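PDB 2A22: vacuolar protein sorting 29 from Cryptosporidium parvum, which probably serves in vacuolar and vesicular protein sorting as a VPS29-family member with a calcineurin-like phosphoesterase fold. Local coordinates for residues A[69-74]-A[81-86]. Residues are numbered along the deposited sequence; the frame is centred on the assembly and turned at random.
Sequences EYVEML and VYIVSG
V71 and L74 of helix 68-77 pack against V81 and I83 of strand 81-83 in a buried, apolar helix-on-sheet contact, the second half of a beta-alpha-beta unit that starts with strand 58-61. The geometry fits that reading: the axes of helix segment 69-74 and strand 81-83 approach to 9.9 Å with an angle of 147° between their N-to-C directions, so the chain runs back roughly antiparallel beneath the helix. V71 and L74 are about one helical turn apart, and V81 and I83, two residues apart, present their side chains from the same face of the strand. I83 meets both helix residues, and L74 in turn meets both strand residues. The CD1 methyl of I83 lies 4.3 Å from V71 CG1 and 4.4 Å from L74 CD1, meeting one branch of each side chain end to end. With CB of I83 already directed at the helix, the extended outer torsion (chi2 166°) carries CD1 on to it. L74 reaches V81 differently, through its backbone: V81 CG2 sits 3.2 Å from L74 O, a close methyl-to-carbonyl approach, and V81 CG1 is 3.6 Å from the same oxygen. Both V81 branches therefore face that carbonyl, while the side chains themselves just meet, L74 CB to V81 CG1 at 4.5 Å. With 172 Å² buried over both sides, the interface is small: loose apolar side-chain contacts plus one close methyl-to-carbonyl approach. In the wider fold, strand 81-83 is an outermost strand of its mixed sheet and runs parallel to 58-61, whose C61 also touches L74 and I83. V65 adds to the packing on V71. Y82 points to the other face of the sheet, where it meets V107 and V109 of strand 106-111 and L118 of strand 114-119, placing strand 81-83 between the helix and the second sheet of the alpha-beta-beta-alpha sandwich.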
loop_
_atom_site.group_PDB
_atom_site.type_symbol
_atom_site.label_atom_id
_atom_site.label_comp_id
_atom_site.label_asym_id
_atom_site.label_seq_id
_atom_site.Cartn_x
_atom_site.Cartn_y
_atom_site.Cartn_z
ATOM N N GLU A 69 7.061 10.563 -12.343
ATOM C CA GLU A 69 8.383 10.398 -11.757
ATOM C C GLU A 69 8.335 9.400 -10.580
ATOM O O GLU A 69 9.241 8.577 -10.432
ATOM C CB GLU A 69 8.952 11.758 -11.300
ATOM C CG GLU A 69 10.326 11.657 -10.620
ATOM C CD GLU A 69 10.767 12.923 -9.854
ATOM O OE1 GLU A 69 10.377 14.042 -10.231
ATOM O OE2 GLU A 69 11.519 12.786 -8.857
ATOM N N TYR A 70 7.276 9.450 -9.762
ATOM C CA TYR A 70 7.183 8.548 -8.606
ATOM C C TYR A 70 6.677 7.127 -8.988
ATOM O O TYR A 70 7.083 6.129 -8.388
ATOM C CB TYR A 70 6.434 9.222 -7.439
ATOM C CG TYR A 70 7.382 10.136 -6.696
ATOM C CD1 TYR A 70 7.737 11.399 -7.206
ATOM C CD2 TYR A 70 8.026 9.689 -5.550
ATOM C CE1 TYR A 70 8.689 12.208 -6.546
ATOM C CE2 TYR A 70 8.958 10.467 -4.906
ATOM C CZ TYR A 70 9.271 11.723 -5.394
ATOM O OH TYR A 70 10.173 12.469 -4.699
ATOM N N VAL A 71 5.844 7.041 -10.026
ATOM C CA VAL A 71 5.578 5.766 -10.682
ATOM C C VAL A 71 6.902 5.084 -11.074
ATOM O O VAL A 71 7.142 3.907 -10.767
ATOM C CB VAL A 71 4.659 5.939 -11.904
ATOM C CG1 VAL A 71 4.641 4.663 -12.740
ATOM C CG2 VAL A 71 3.216 6.327 -11.460
ATOM N N GLU A 72 7.780 5.850 -11.717
ATOM C CA GLU A 72 9.064 5.324 -12.194
ATOM C C GLU A 72 9.970 4.918 -11.043
ATOM O O GLU A 72 10.660 3.907 -11.130
ATOM C CB GLU A 72 9.734 6.329 -13.142
ATOM C CG GLU A 72 8.906 6.431 -14.459
ATOM C CD GLU A 72 9.320 7.551 -15.416
ATOM O OE1 GLU A 72 10.021 8.516 -15.027
ATOM O OE2 GLU A 72 8.925 7.459 -16.594
ATOM N N MET A 73 9.936 5.688 -9.957
ATOM C CA MET A 73 10.723 5.386 -8.767
ATOM C C MET A 73 10.240 4.044 -8.167
ATOM O O MET A 73 11.043 3.123 -7.937
ATOM C CB MET A 73 10.656 6.557 -7.771
ATOM C CG MET A 73 11.324 6.303 -6.378
ATOM S SD MET A 73 10.224 5.458 -5.187
ATOM C CE MET A 73 11.274 5.421 -3.705
ATOM N N LEU A 74 8.927 3.918 -7.989
ATOM C CA LEU A 74 8.325 2.693 -7.437
ATOM C C LEU A 74 8.559 1.478 -8.323
ATOM O O LEU A 74 8.878 0.392 -7.815
ATOM C CB LEU A 74 6.830 2.876 -7.178
ATOM C CG LEU A 74 6.376 3.807 -6.050
ATOM C CD1 LEU A 74 4.888 4.087 -6.212
ATOM C CD2 LEU A 74 6.658 3.250 -4.639
ATOM N N VAL A 81 6.105 -4.975 -9.056
ATOM C CA VAL A 81 5.527 -3.720 -8.584
ATOM C C VAL A 81 4.107 -3.551 -9.146
ATOM O O VAL A 81 3.927 -3.404 -10.359
ATOM C CB VAL A 81 6.403 -2.515 -8.958
ATOM C CG1 VAL A 81 5.720 -1.216 -8.553
ATOM C CG2 VAL A 81 7.790 -2.630 -8.272
ATOM N N TYR A 82 3.118 -3.597 -8.254
ATOM C CA TYR A 82 1.717 -3.456 -8.617
ATOM C C TYR A 82 1.194 -2.116 -8.136
ATOM O O TYR A 82 1.306 -1.780 -6.938
ATOM C CB TYR A 82 0.891 -4.600 -7.983
ATOM C CG TYR A 82 1.361 -5.960 -8.473
ATOM C CD1 TYR A 82 0.765 -6.541 -9.573
ATOM C CD2 TYR A 82 2.441 -6.638 -7.864
ATOM C CE1 TYR A 82 1.189 -7.757 -10.073
ATOM C CE2 TYR A 82 2.887 -7.885 -8.358
ATOM C CZ TYR A 82 2.237 -8.427 -9.472
ATOM O OH TYR A 82 2.601 -9.641 -10.032
ATOM N N ILE A 83 0.601 -1.361 -9.058
ATOM C CA ILE A 83 0.027 -0.055 -8.768
ATOM C C ILE A 83 -1.382 -0.031 -9.274
ATOM O O ILE A 83 -1.662 -0.378 -10.444
ATOM C CB ILE A 83 0.834 1.078 -9.441
ATOM C CG1 ILE A 83 2.288 1.080 -8.912
ATOM C CG2 ILE A 83 0.142 2.440 -9.247
ATOM C CD1 ILE A 83 3.309 1.944 -9.737
ATOM N N VAL A 84 -2.301 0.349 -8.397
ATOM C CA VAL A 84 -3.680 0.497 -8.824
ATOM C C VAL A 84 -4.024 1.986 -8.972
ATOM O O VAL A 84 -3.370 2.853 -8.391
ATOM C CB VAL A 84 -4.670 -0.241 -7.896
ATOM C CG1 VAL A 84 -4.417 -1.747 -7.990
ATOM C CG2 VAL A 84 -4.578 0.287 -6.433
ATOM N N SER A 85 -5.038 2.258 -9.772
ATOM C CA SER A 85 -5.536 3.610 -9.988
ATOM C C SER A 85 -6.281 4.194 -8.774
ATOM O O SER A 85 -7.201 3.568 -8.232
ATOM C CB SER A 85 -6.486 3.592 -11.193
ATOM O OG SER A 85 -6.674 4.917 -11.633
ATOM N N GLY A 86 -5.898 5.392 -8.358
ATOM C CA GLY A 86 -6.654 6.135 -7.353
ATOM C C GLY A 86 -7.498 7.246 -7.949
ATOM O O GLY A 86 -7.487 7.446 -9.145
#